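Local atomic coordinates of sister chromatid cohesion protein (Chaetomium thermophilum, PDB entry 5T8V), a protein that probably loads cohesin onto chromatin as a member of the SCC2/Nipped-B family, here represented by its C-terminal HEAT-repeat fragment. Residues N1244-L1249 with I1294-A1299; F1248-V1253 with M1301-A1306; L1283-Y1288 with K1423-I1428; S1254-D1259 with S1371-A1376. All coordinates share one frame; numbering follows the deposited sequence.

Interaction 1: residues N1244-L1249 with I1294-A1299; sequences NRVKFL and IHSLVA
L1249 and L1297 make the main apolar contact between helices 1243-1254 and 1291-1319. L1249 leaves its backbone toward the other helix, and its CB is the part that touches. L1297 leaves its helix at a slant and reaches over with one branch. Its CG stands anti to the backbone N (chi1 172°), and CD1 comes to 4.1 Å from L1249 CB. The same CD1 lies 4.2 Å from the carbonyl O of L1249, so one methyl rests on both the root of the side chain and its backbone. The CA atoms of L1249 and L1297 are 6.3 Å apart.

One turn earlier on the first helix, V1246 meets S1296. V1246 uses CG1, the methyl anti to the backbone N (chi1 170°). It stops 4.0 Å from CB of S1296. The serine thus offers a carbon to the valine, while its hydroxyl OG is hydrogen-bonded to the carbonyl O of G1292 on its own helix. This second pair is less buried than the leucines. R1245 forms a salt bridge with E1293 of the second helix. Y1288 lies beside both leucines.

Between these two segments the contact is carbon packing, with the R1245-E1293 salt bridge beside it, as suits helices packed in a HEAT-repeat protein.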
loop_
_atom_site.group_PDB
_atom_site.type_symbol
_atom_site.label_atom_id
_atom_site.label_comp_id
_atom_site.label_asym_id
_atom_site.label_seq_id
_atom_site.Cartn_x
_atom_site.Cartn_y
_atom_site.Cartn_z
ATOM N N ASN A 1244 37.973 4.907 18.023
ATOM C CA ASN A 1244 37.614 5.554 19.279
ATOM C C ASN A 1244 36.340 4.961 19.863
ATOM O O ASN A 1244 36.189 4.892 21.088
ATOM C CB ASN A 1244 37.452 7.058 19.067
ATOM C CG ASN A 1244 37.582 7.840 20.355
ATOM O OD1 ASN A 1244 36.589 8.285 20.932
ATOM N ND2 ASN A 1244 38.815 8.001 20.822
ATOM N N ARG A 1245 35.414 4.529 19.005
ATOM C CA ARG A 1245 34.236 3.814 19.480
ATOM C C ARG A 1245 34.610 2.419 19.969
ATOM O O ARG A 1245 34.193 1.997 21.054
ATOM C CB ARG A 1245 33.191 3.748 18.364
ATOM C CG ARG A 1245 32.027 2.812 18.633
ATOM C CD ARG A 1245 30.830 3.170 17.762
ATOM N NE ARG A 1245 29.861 2.081 17.672
ATOM C CZ ARG A 1245 28.637 2.202 17.166
ATOM N NH1 ARG A 1245 28.213 3.372 16.708
ATOM N NH2 ARG A 1245 27.830 1.152 17.127
ATOM N N VAL A 1246 35.415 1.694 19.184
ATOM C CA VAL A 1246 35.865 0.360 19.583
ATOM C C VAL A 1246 36.343 0.377 21.028
ATOM O O VAL A 1246 35.839 -0.363 21.881
ATOM C CB VAL A 1246 36.976 -0.141 18.641
ATOM C CG1 VAL A 1246 37.624 -1.419 19.187
ATOM C CG2 VAL A 1246 36.422 -0.393 17.252
ATOM N N LYS A 1247 37.326 1.230 21.323
ATOM C CA LYS A 1247 37.910 1.240 22.658
ATOM C C LYS A 1247 36.841 1.425 23.724
ATOM O O LYS A 1247 36.895 0.788 24.783
ATOM C CB LYS A 1247 38.972 2.337 22.765
ATOM C CG LYS A 1247 39.766 2.307 24.070
ATOM C CD LYS A 1247 40.510 0.986 24.253
ATOM C CE LYS A 1247 41.355 0.983 25.514
ATOM N NZ LYS A 1247 40.524 1.098 26.746
ATOM N N PHE A 1248 35.853 2.284 23.462
ATOM C CA PHE A 1248 34.764 2.458 24.416
ATOM C C PHE A 1248 34.165 1.107 24.784
ATOM O O PHE A 1248 34.107 0.733 25.962
ATOM C CB PHE A 1248 33.694 3.390 23.845
ATOM C CG PHE A 1248 32.459 3.478 24.693
ATOM C CD1 PHE A 1248 32.475 4.166 25.893
ATOM C CD2 PHE A 1248 31.281 2.870 24.289
ATOM C CE1 PHE A 1248 31.340 4.247 26.677
ATOM C CE2 PHE A 1248 30.142 2.948 25.067
ATOM C CZ PHE A 1248 30.172 3.637 26.264
ATOM N N LEU A 1249 33.732 0.349 23.774
ATOM C CA LEU A 1249 33.270 -1.013 24.015
ATOM C C LEU A 1249 34.282 -1.781 24.854
ATOM O O LEU A 1249 33.941 -2.354 25.895
ATOM C CB LEU A 1249 33.020 -1.727 22.684
ATOM C CG LEU A 1249 31.922 -1.148 21.791
ATOM C CD1 LEU A 1249 31.857 -1.910 20.477
ATOM C CD2 LEU A 1249 30.571 -1.180 22.495
ATOM N N ILE A 1294 32.228 -5.242 16.838
ATOM C CA ILE A 1294 31.710 -6.381 17.592
ATOM C C ILE A 1294 32.738 -7.502 17.662
ATOM O O ILE A 1294 32.794 -8.236 18.656
ATOM C CB ILE A 1294 30.383 -6.873 16.982
ATOM C CG1 ILE A 1294 29.875 -8.106 17.733
ATOM C CG2 ILE A 1294 30.551 -7.189 15.505
ATOM C CD1 ILE A 1294 28.472 -8.525 17.349
ATOM N N HIS A 1295 33.561 -7.663 16.624
ATOM C CA HIS A 1295 34.589 -8.700 16.657
ATOM C C HIS A 1295 35.635 -8.392 17.719
ATOM O O HIS A 1295 36.034 -9.274 18.488
ATOM C CB HIS A 1295 35.241 -8.845 15.281
ATOM C CG HIS A 1295 36.297 -9.905 15.224
ATOM N ND1 HIS A 1295 36.030 -11.234 15.475
ATOM C CD2 HIS A 1295 37.621 -9.833 14.947
ATOM C CE1 HIS A 1295 37.144 -11.935 15.353
ATOM N NE2 HIS A 1295 38.124 -11.108 15.034
ATOM N N SER A 1296 36.097 -7.141 17.776
ATOM C CA SER A 1296 37.023 -6.746 18.831
ATOM C C SER A 1296 36.357 -6.804 20.198
ATOM O O SER A 1296 37.028 -7.064 21.205
ATOM C CB SER A 1296 37.559 -5.341 18.559
ATOM O OG SER A 1296 38.220 -5.285 17.306
ATOM N N LEU A 1297 35.044 -6.572 20.253
ATOM C CA LEU A 1297 34.320 -6.651 21.517
ATOM C C LEU A 1297 34.308 -8.079 22.048
ATOM O O LEU A 1297 34.731 -8.336 23.179
ATOM C CB LEU A 1297 32.894 -6.127 21.330
ATOM C CG LEU A 1297 31.934 -6.316 22.510
ATOM C CD1 LEU A 1297 32.481 -5.664 23.769
ATOM C CD2 LEU A 1297 30.560 -5.758 22.170
ATOM N N VAL A 1298 33.827 -9.027 21.238
ATOM C CA VAL A 1298 33.809 -10.422 21.666
ATOM C C VAL A 1298 35.226 -10.929 21.879
ATOM O O VAL A 1298 35.453 -11.850 22.673
ATOM C CB VAL A 1298 33.042 -11.295 20.650
ATOM C CG1 VAL A 1298 31.619 -10.779 20.467
ATOM C CG2 VAL A 1298 33.774 -11.350 19.316
ATOM N N ALA A 1299 36.200 -10.347 21.177
ATOM C CA ALA A 1299 37.595 -10.686 21.434
ATOM C C ALA A 1299 38.006 -10.254 22.835
ATOM O O ALA A 1299 38.689 -10.999 23.549
ATOM C CB ALA A 1299 38.495 -10.036 20.383
#

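Interaction 2: residues F1248-V1253 with M1301-A1306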
loop_
_atom_site.group_PDB
_atom_site.type_symbol
_atom_site.label_atom_id
_atom_site.label_comp_id
_atom_site.label_asym_id
_atom_site.label_seq_id
_atom_site.Cartn_x
_atom_site.Cartn_y
_atom_site.Cartn_z
ATOM N N PHE A 1248 35.853 2.284 23.462
ATOM C CA PHE A 1248 34.764 2.458 24.416
ATOM C C PHE A 1248 34.165 1.107 24.784
ATOM O O PHE A 1248 34.107 0.733 25.962
ATOM C CB PHE A 1248 33.694 3.390 23.845
ATOM C CG PHE A 1248 32.459 3.478 24.693
ATOM C CD1 PHE A 1248 32.475 4.166 25.893
ATOM C CD2 PHE A 1248 31.281 2.870 24.289
ATOM C CE1 PHE A 1248 31.340 4.247 26.677
ATOM C CE2 PHE A 1248 30.142 2.948 25.067
ATOM C CZ PHE A 1248 30.172 3.637 26.264
ATOM N N LEU A 1249 33.732 0.349 23.774
ATOM C CA LEU A 1249 33.270 -1.013 24.015
ATOM C C LEU A 1249 34.282 -1.781 24.854
ATOM O O LEU A 1249 33.941 -2.354 25.895
ATOM C CB LEU A 1249 33.020 -1.727 22.684
ATOM C CG LEU A 1249 31.922 -1.148 21.791
ATOM C CD1 LEU A 1249 31.857 -1.910 20.477
ATOM C CD2 LEU A 1249 30.571 -1.180 22.495
ATOM N N GLU A 1250 35.546 -1.783 24.427
ATOM C CA GLU A 1250 36.570 -2.475 25.196
ATOM C C GLU A 1250 36.595 -1.975 26.634
ATOM O O GLU A 1250 36.638 -2.777 27.577
ATOM C CB GLU A 1250 37.934 -2.300 24.532
ATOM C CG GLU A 1250 38.049 -3.015 23.196
ATOM C CD GLU A 1250 39.437 -2.921 22.597
ATOM O OE1 GLU A 1250 40.202 -2.018 23.001
ATOM O OE2 GLU A 1250 39.765 -3.753 21.725
ATOM N N LYS A 1251 36.534 -0.655 26.827
ATOM C CA LYS A 1251 36.526 -0.119 28.183
ATOM C C LYS A 1251 35.360 -0.687 28.983
ATOM O O LYS A 1251 35.526 -1.067 30.149
ATOM C CB LYS A 1251 36.472 1.410 28.150
ATOM C CG LYS A 1251 36.508 2.078 29.528
ATOM C CD LYS A 1251 37.624 1.540 30.428
ATOM C CE LYS A 1251 39.009 1.693 29.802
ATOM N NZ LYS A 1251 39.411 3.120 29.637
ATOM N N LEU A 1252 34.176 -0.771 28.369
ATOM C CA LEU A 1252 33.055 -1.434 29.026
ATOM C C LEU A 1252 33.475 -2.804 29.535
ATOM O O LEU A 1252 33.315 -3.118 30.720
ATOM C CB LEU A 1252 31.871 -1.561 28.065
ATOM C CG LEU A 1252 30.954 -0.349 27.919
ATOM C CD1 LEU A 1252 30.094 -0.489 26.673
ATOM C CD2 LEU A 1252 30.085 -0.209 29.154
ATOM N N VAL A 1253 34.042 -3.627 28.649
ATOM C CA VAL A 1253 34.512 -4.947 29.058
ATOM C C VAL A 1253 35.498 -4.819 30.210
ATOM O O VAL A 1253 35.433 -5.572 31.190
ATOM C CB VAL A 1253 35.134 -5.688 27.857
ATOM C CG1 VAL A 1253 35.660 -7.055 28.279
ATOM C CG2 VAL A 1253 34.114 -5.835 26.735
ATOM N N MET A 1301 35.940 -9.801 25.362
ATOM C CA MET A 1301 35.182 -10.596 26.323
ATOM C C MET A 1301 35.789 -11.985 26.483
ATOM O O MET A 1301 35.934 -12.480 27.607
ATOM C CB MET A 1301 33.719 -10.690 25.886
ATOM C CG MET A 1301 32.985 -9.356 25.899
ATOM S SD MET A 1301 31.200 -9.511 25.672
ATOM C CE MET A 1301 31.108 -10.102 23.987
ATOM N N GLU A 1302 36.151 -12.629 25.372
ATOM C CA GLU A 1302 36.845 -13.910 25.454
ATOM C C GLU A 1302 38.176 -13.767 26.182
ATOM O O GLU A 1302 38.555 -14.634 26.979
ATOM C CB GLU A 1302 37.061 -14.481 24.052
ATOM C CG GLU A 1302 35.781 -14.862 23.326
ATOM C CD GLU A 1302 36.026 -15.244 21.878
ATOM O OE1 GLU A 1302 37.195 -15.201 21.440
ATOM O OE2 GLU A 1302 35.050 -15.586 21.178
ATOM N N ARG A 1303 38.902 -12.678 25.918
ATOM C CA ARG A 1303 40.183 -12.459 26.582
ATOM C C ARG A 1303 40.000 -12.327 28.089
ATOM O O ARG A 1303 40.708 -12.969 28.875
ATOM C CB ARG A 1303 40.859 -11.216 25.996
ATOM C CG ARG A 1303 42.266 -10.958 26.514
ATOM C CD ARG A 1303 43.031 -9.987 25.620
ATOM N NE ARG A 1303 42.314 -8.726 25.419
ATOM C CZ ARG A 1303 41.601 -8.412 24.338
ATOM N NH1 ARG A 1303 41.493 -9.258 23.320
ATOM N NH2 ARG A 1303 40.994 -7.234 24.271
ATOM N N LEU A 1304 39.038 -11.504 28.514
ATOM C CA LEU A 1304 38.776 -11.336 29.940
ATOM C C LEU A 1304 38.358 -12.653 30.582
ATOM O O LEU A 1304 38.926 -13.072 31.597
ATOM C CB LEU A 1304 37.694 -10.274 30.149
ATOM C CG LEU A 1304 37.073 -10.206 31.549
ATOM C CD1 LEU A 1304 38.138 -9.989 32.617
ATOM C CD2 LEU A 1304 36.020 -9.111 31.607
ATOM N N VAL A 1305 37.355 -13.317 30.003
ATOM C CA VAL A 1305 36.858 -14.565 30.574
ATOM C C VAL A 1305 37.987 -15.580 30.703
ATOM O O VAL A 1305 38.120 -16.255 31.731
ATOM C CB VAL A 1305 35.694 -15.107 29.721
ATOM C CG1 VAL A 1305 35.308 -16.515 30.144
ATOM C CG2 VAL A 1305 34.491 -14.179 29.825
ATOM N N ALA A 1306 38.820 -15.704 29.667
ATOM C CA ALA A 1306 39.919 -16.660 29.704
ATOM C C ALA A 1306 41.035 -16.229 30.648
ATOM O O ALA A 1306 41.835 -17.073 31.065
ATOM C CB ALA A 1306 40.483 -16.869 28.297
#
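V1253 is the tight point of the contact, with a methyl for each of two partners. Its CG2 meets CG of M1301 at 3.8 Å, and the two side chains cross at about a right angle. Its CG1, anti to the backbone N (chi1 179°), packs against CD2 of L1304 at 3.9 Å. Here the side chains run past each other in opposite directions. CD2 of L1304 also lies 3.6 Å from the carbonyl O of V1253, so the leucine covers the backbone too.

The axes of the two short helical segments are nearly parallel, with a crossing angle of -20° and a closest approach of 10.6 Å. This is side-by-side, near-parallel packing of helices in the C-terminal part of a HEAT-repeat chain.

The other side is loose and reaches solvent at R1303. OE2 of E1250 is 4.5 Å from NH2 of R1303, beyond salt-bridge range. The carboxylate approaches the guanidinium obliquely. Any attraction between the two charges is probably weak.

Interaction 3: residues L1283-Y1288 with K1423-I1428; sequences LAFFEY and KVWEEI
Aromatic packing leads this contact. The F1285 and W1425 side chains run at about a right angle, but their ring planes are tilted by only some 43°. CE2 of F1285 is 3.8 Å from CE3 of W1425, which sits at the edge of the phenylalanine ring, near its plane. With CG anti to the backbone N (chi1 -170°), the indole swings toward F1285. F1226 stacks on F1285 and meets W1425 edge-to-face.

The aliphatic part is lighter. CG1 of V1424 lies 4.2 Å from CE1 of F1285, oblique to the ring. From within its own segment, A1284 CB sits over the centre of one F1285 ring face, 3.5 Å above its plane.

The polar part is internal to 1283-1288. Y1288 OH donates to the carbonyl O of L1283 at 2.6 Å. The hydroxyl lies in the carbonyl plane, on a lone pair, and links Y1288 back to L1283.

The contact joins helix 1271-1284 and the turn after it to helix 1422-1431. Helix 1364-1387 borders it, touching L1283, V1424 and I1428.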
loop_
_atom_site.group_PDB
_atom_site.type_symbol
_atom_site.label_atom_id
_atom_site.label_comp_id
_atom_site.label_asym_id
_atom_site.label_seq_id
_atom_site.Cartn_x
_atom_site.Cartn_y
_atom_site.Cartn_z
ATOM N N LEU A 1283 25.680 -4.729 26.287
ATOM C CA LEU A 1283 26.441 -5.340 25.202
ATOM C C LEU A 1283 25.558 -6.245 24.354
ATOM O O LEU A 1283 25.742 -6.337 23.135
ATOM C CB LEU A 1283 27.622 -6.131 25.763
ATOM C CG LEU A 1283 28.673 -5.325 26.529
ATOM C CD1 LEU A 1283 29.675 -6.259 27.191
ATOM C CD2 LEU A 1283 29.379 -4.335 25.617
ATOM N N ALA A 1284 24.593 -6.921 24.982
ATOM C CA ALA A 1284 23.713 -7.819 24.238
ATOM C C ALA A 1284 23.104 -7.126 23.023
ATOM O O ALA A 1284 23.079 -7.685 21.921
ATOM C CB ALA A 1284 22.613 -8.351 25.157
ATOM N N PHE A 1285 22.612 -5.902 23.207
ATOM C CA PHE A 1285 21.947 -5.151 22.149
ATOM C C PHE A 1285 22.569 -3.768 22.070
ATOM O O PHE A 1285 22.692 -3.088 23.092
ATOM C CB PHE A 1285 20.444 -5.045 22.419
ATOM C CG PHE A 1285 19.909 -6.142 23.301
ATOM C CD1 PHE A 1285 19.463 -7.336 22.757
ATOM C CD2 PHE A 1285 19.861 -5.980 24.676
ATOM C CE1 PHE A 1285 18.974 -8.345 23.570
ATOM C CE2 PHE A 1285 19.373 -6.984 25.493
ATOM C CZ PHE A 1285 18.930 -8.168 24.939
ATOM N N PHE A 1286 22.963 -3.349 20.867
ATOM C CA PHE A 1286 23.636 -2.063 20.721
ATOM C C PHE A 1286 23.513 -1.466 19.324
ATOM O O PHE A 1286 23.836 -0.290 19.123
ATOM C CB PHE A 1286 25.125 -2.209 21.067
ATOM C CG PHE A 1286 25.536 -1.557 22.366
ATOM C CD1 PHE A 1286 24.972 -0.362 22.785
ATOM C CD2 PHE A 1286 26.505 -2.145 23.163
ATOM C CE1 PHE A 1286 25.360 0.225 23.977
ATOM C CE2 PHE A 1286 26.897 -1.561 24.352
ATOM C CZ PHE A 1286 26.324 -0.374 24.759
ATOM N N GLU A 1287 23.058 -2.251 18.348
ATOM C CA GLU A 1287 23.027 -1.814 16.954
ATOM C C GLU A 1287 24.428 -1.414 16.488
ATOM O O GLU A 1287 24.692 -0.270 16.110
ATOM C CB GLU A 1287 22.030 -0.663 16.757
ATOM C CG GLU A 1287 20.579 -1.095 16.610
ATOM C CD GLU A 1287 20.322 -1.855 15.322
ATOM O OE1 GLU A 1287 20.753 -3.023 15.216
ATOM O OE2 GLU A 1287 19.694 -1.280 14.408
ATOM N N TYR A 1288 25.333 -2.388 16.529
ATOM C CA TYR A 1288 26.697 -2.166 16.070
ATOM C C TYR A 1288 26.699 -1.851 14.578
ATOM O O TYR A 1288 25.875 -2.360 13.812
ATOM C CB TYR A 1288 27.561 -3.394 16.359
ATOM C CG TYR A 1288 27.563 -3.809 17.815
ATOM C CD1 TYR A 1288 28.485 -3.280 18.707
ATOM C CD2 TYR A 1288 26.641 -4.730 18.295
ATOM C CE1 TYR A 1288 28.489 -3.656 20.038
ATOM C CE2 TYR A 1288 26.636 -5.113 19.623
ATOM C CZ TYR A 1288 27.563 -4.574 20.490
ATOM O OH TYR A 1288 27.561 -4.951 21.814
ATOM N N LYS A 1423 15.541 -15.181 24.704
ATOM C CA LYS A 1423 16.253 -16.290 25.331
ATOM C C LYS A 1423 17.466 -15.796 26.110
ATOM O O LYS A 1423 17.708 -16.235 27.240
ATOM C CB LYS A 1423 16.678 -17.303 24.268
ATOM C CG LYS A 1423 15.521 -17.934 23.509
ATOM C CD LYS A 1423 16.017 -18.880 22.425
ATOM C CE LYS A 1423 14.863 -19.581 21.724
ATOM N NZ LYS A 1423 15.337 -20.505 20.657
ATOM N N VAL A 1424 18.242 -14.885 25.519
ATOM C CA VAL A 1424 19.441 -14.388 26.186
ATOM C C VAL A 1424 19.070 -13.556 27.409
ATOM O O VAL A 1424 19.754 -13.601 28.436
ATOM C CB VAL A 1424 20.310 -13.591 25.194
ATOM C CG1 VAL A 1424 19.545 -12.397 24.632
ATOM C CG2 VAL A 1424 21.606 -13.143 25.856
ATOM N N TRP A 1425 17.985 -12.784 27.320
ATOM C CA TRP A 1425 17.530 -11.994 28.459
ATOM C C TRP A 1425 17.116 -12.900 29.614
ATOM O O TRP A 1425 17.660 -12.817 30.725
ATOM C CB TRP A 1425 16.369 -11.100 28.016
ATOM C CG TRP A 1425 15.952 -10.061 29.009
ATOM C CD1 TRP A 1425 14.864 -10.102 29.831
ATOM C CD2 TRP A 1425 16.607 -8.814 29.271
ATOM N NE1 TRP A 1425 14.804 -8.960 30.593
ATOM C CE2 TRP A 1425 15.862 -8.153 30.269
ATOM C CE3 TRP A 1425 17.754 -8.194 28.763
ATOM C CZ2 TRP A 1425 16.226 -6.904 30.768
ATOM C CZ3 TRP A 1425 18.113 -6.954 29.261
ATOM C CH2 TRP A 1425 17.351 -6.322 30.254
ATOM N N GLU A 1426 16.149 -13.784 29.358
ATOM C CA GLU A 1426 15.708 -14.745 30.363
ATOM C C GLU A 1426 16.890 -15.486 30.975
ATOM O O GLU A 1426 17.005 -15.593 32.200
ATOM C CB GLU A 1426 14.719 -15.727 29.729
ATOM C CG GLU A 1426 14.430 -16.976 30.549
ATOM C CD GLU A 1426 13.452 -17.905 29.857
ATOM O OE1 GLU A 1426 12.812 -17.471 28.874
ATOM O OE2 GLU A 1426 13.329 -19.072 30.289
ATOM N N GLU A 1427 17.783 -16.006 30.131
ATOM C CA GLU A 1427 18.908 -16.784 30.640
ATOM C C GLU A 1427 19.828 -15.926 31.498
ATOM O O GLU A 1427 20.351 -16.393 32.517
ATOM C CB GLU A 1427 19.683 -17.410 29.480
ATOM C CG GLU A 1427 20.799 -18.350 29.915
ATOM C CD GLU A 1427 20.287 -19.546 30.695
ATOM O OE1 GLU A 1427 19.060 -19.791 30.680
ATOM O OE2 GLU A 1427 21.110 -20.244 31.325
ATOM N N ILE A 1428 20.044 -14.670 31.103
ATOM C CA ILE A 1428 20.837 -13.760 31.926
ATOM C C ILE A 1428 20.211 -13.627 33.307
ATOM O O ILE A 1428 20.904 -13.681 34.330
ATOM C CB ILE A 1428 20.982 -12.393 31.234
ATOM C CG1 ILE A 1428 21.990 -12.489 30.085
ATOM C CG2 ILE A 1428 21.437 -11.315 32.230
ATOM C CD1 ILE A 1428 22.019 -11.274 29.181
#

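Interaction 4: residues S1254-D1259 with S1371-A1376; sequences SQIDFD and SMILLA
I1256 and I1373 meet through their CG2 methyls, 3.5 Å apart. Both side chains start out toward the opposite segment. Each CG2 stands anti to its own backbone N, which brings the two methyls tip to tip. Beyond that point the two side chains pass alongside with reversed directions.

F1258 is the larger projection. Its CG lies between the backbone N and the carbonyl carbon (chi1 53°), and the ring extends toward helix 1364-1387. There it fits against two neighbouring residues of that helix. CZ meets CD1 of L1374 at 3.6 Å, and the two side chains cross at about a right angle. CD1 of F1258 lies farther from CD1 of I1373, at 4.3 Å. Both methyls approach the ring obliquely. I1373 points into the hollow between I1256 and F1258, CG2 meeting the first and CD1 the second, while L1374 meets the far end of the ring. T1308 and V1312 of helix 1291-1319 also touch the phenylalanine.

The bend at D1257 has its own polar link. The backbone N of F1258 is hydrogen-bonded to OD1 of D1257 at 2.9 Å, with a bent N-H...O angle of 139°. That OD1 also hydrogen-bonds to T1308 OG1.

Across the two segments the chemistry is purely apolar. Shape and burial hold this loop to helix 1364-1387, while Q1255 OE1 pairs with Y1275 and I1256 O with H1272.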
loop_
_atom_site.group_PDB
_atom_site.type_symbol
_atom_site.label_atom_id
_atom_site.label_comp_id
_atom_site.label_asym_id
_atom_site.label_seq_id
_atom_site.Cartn_x
_atom_site.Cartn_y
_atom_site.Cartn_z
ATOM N N SER A 1254 36.418 -3.856 30.119
ATOM C CA SER A 1254 37.421 -3.697 31.166
ATOM C C SER A 1254 36.782 -3.293 32.487
ATOM O O SER A 1254 37.326 -3.594 33.556
ATOM C CB SER A 1254 38.467 -2.668 30.739
ATOM O OG SER A 1254 39.184 -3.122 29.603
ATOM N N GLN A 1255 35.630 -2.623 32.440
ATOM C CA GLN A 1255 34.932 -2.259 33.665
ATOM C C GLN A 1255 34.281 -3.457 34.341
ATOM O O GLN A 1255 33.783 -3.315 35.464
ATOM C CB GLN A 1255 33.876 -1.193 33.368
ATOM C CG GLN A 1255 34.440 0.213 33.208
ATOM C CD GLN A 1255 34.624 0.922 34.536
ATOM O OE1 GLN A 1255 33.709 0.974 35.357
ATOM N NE2 GLN A 1255 35.813 1.471 34.755
ATOM N N ILE A 1256 34.276 -4.623 33.695
ATOM C CA ILE A 1256 33.679 -5.813 34.290
ATOM C C ILE A 1256 34.702 -6.659 35.040
ATOM O O ILE A 1256 34.311 -7.499 35.863
ATOM C CB ILE A 1256 32.981 -6.666 33.213
ATOM C CG1 ILE A 1256 32.040 -5.799 32.369
ATOM C CG2 ILE A 1256 32.167 -7.778 33.861
ATOM C CD1 ILE A 1256 31.472 -6.489 31.152
ATOM N N ASP A 1257 35.996 -6.457 34.788
ATOM C CA ASP A 1257 37.038 -7.188 35.500
ATOM C C ASP A 1257 36.850 -7.014 37.001
ATOM O O ASP A 1257 36.174 -6.076 37.438
ATOM C CB ASP A 1257 38.426 -6.705 35.072
ATOM C CG ASP A 1257 39.459 -7.815 35.085
ATOM O OD1 ASP A 1257 39.224 -8.842 35.755
ATOM O OD2 ASP A 1257 40.508 -7.656 34.425
ATOM N N PHE A 1258 37.442 -7.897 37.801
ATOM C CA PHE A 1258 37.190 -7.888 39.234
ATOM C C PHE A 1258 38.381 -8.471 39.976
ATOM O O PHE A 1258 39.224 -9.167 39.404
ATOM C CB PHE A 1258 35.919 -8.671 39.580
ATOM C CG PHE A 1258 35.896 -10.062 39.023
ATOM C CD1 PHE A 1258 35.452 -10.296 37.732
ATOM C CD2 PHE A 1258 36.316 -11.137 39.786
ATOM C CE1 PHE A 1258 35.429 -11.574 37.213
ATOM C CE2 PHE A 1258 36.294 -12.418 39.272
ATOM C CZ PHE A 1258 35.850 -12.637 37.986
ATOM N N ASP A 1259 38.430 -8.170 41.272
ATOM C CA ASP A 1259 39.445 -8.695 42.179
ATOM C C ASP A 1259 38.724 -9.199 43.420
ATOM O O ASP A 1259 38.213 -8.397 44.209
ATOM C CB ASP A 1259 40.472 -7.621 42.540
ATOM C CG ASP A 1259 41.808 -8.207 42.952
ATOM O OD1 ASP A 1259 41.837 -9.374 43.396
ATOM O OD2 ASP A 1259 42.829 -7.498 42.832
ATOM N N SER A 1371 31.548 -16.239 39.656
ATOM C CA SER A 1371 31.147 -17.032 38.497
ATOM C C SER A 1371 30.068 -16.327 37.683
ATOM O O SER A 1371 30.229 -16.107 36.477
ATOM C CB SER A 1371 30.660 -18.409 38.954
ATOM O OG SER A 1371 31.675 -19.113 39.649
ATOM N N MET A 1372 28.951 -15.978 38.326
ATOM C CA MET A 1372 27.812 -15.374 37.638
ATOM C C MET A 1372 28.251 -14.330 36.621
ATOM O O MET A 1372 27.727 -14.280 35.504
ATOM C CB MET A 1372 26.859 -14.732 38.645
ATOM C CG MET A 1372 25.998 -15.713 39.416
ATOM S SD MET A 1372 24.766 -14.864 40.422
ATOM C CE MET A 1372 25.820 -13.918 41.509
ATOM N N ILE A 1373 29.212 -13.488 37.005
ATOM C CA ILE A 1373 29.735 -12.488 36.079
ATOM C C ILE A 1373 30.232 -13.160 34.806
ATOM O O ILE A 1373 29.817 -12.811 33.695
ATOM C CB ILE A 1373 30.845 -11.662 36.756
ATOM C CG1 ILE A 1373 30.282 -10.922 37.975
ATOM C CG2 ILE A 1373 31.461 -10.674 35.762
ATOM C CD1 ILE A 1373 31.328 -10.192 38.802
ATOM N N LEU A 1374 31.118 -14.150 34.950
ATOM C CA LEU A 1374 31.717 -14.782 33.778
ATOM C C LEU A 1374 30.679 -15.533 32.953
ATOM O O LEU A 1374 30.685 -15.452 31.719
ATOM C CB LEU A 1374 32.841 -15.725 34.202
ATOM C CG LEU A 1374 34.039 -15.069 34.888
ATOM C CD1 LEU A 1374 33.984 -15.323 36.371
ATOM C CD2 LEU A 1374 35.342 -15.573 34.304
ATOM N N LEU A 1375 29.784 -16.278 33.609
ATOM C CA LEU A 1375 28.752 -16.997 32.867
ATOM C C LEU A 1375 27.868 -16.035 32.084
ATOM O O LEU A 1375 27.449 -16.339 30.961
ATOM C CB LEU A 1375 27.907 -17.848 33.816
ATOM C CG LEU A 1375 28.575 -19.113 34.359
ATOM C CD1 LEU A 1375 28.931 -18.945 35.816
ATOM C CD2 LEU A 1375 27.683 -20.324 34.169
ATOM N N ALA A 1376 27.571 -14.868 32.659
ATOM C CA ALA A 1376 26.784 -13.870 31.943
ATOM C C ALA A 1376 27.559 -13.317 30.752
ATOM O O ALA A 1376 27.025 -13.217 29.639
ATOM C CB ALA A 1376 26.377 -12.747 32.896
#

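How the interactions relate
Interactions 1 and 2 are successive parts of one helix pair, 1243-1254 with 1291-1319, with centres 8 Å apart. They join where CD1 of L1297 packs on CG2 of V1253. Interaction 4 continues from interaction 2, centres 9 Å apart, as the chain leaves helix 1243-1254: L1304 touches D1257 and I1256, and L1374 reaches the carbonyl of V1305. Interaction 3 lies about 16 Å, centre to centre, from each of the other three. Its first segment still meets the helix pair, with Y1288 against L1249 and L1283 against M1301 and L1252. Together the four contacts link helices 1243-1254, 1271-1284, 1291-1319, 1364-1387 and 1422-1431 into one packed C-terminal region.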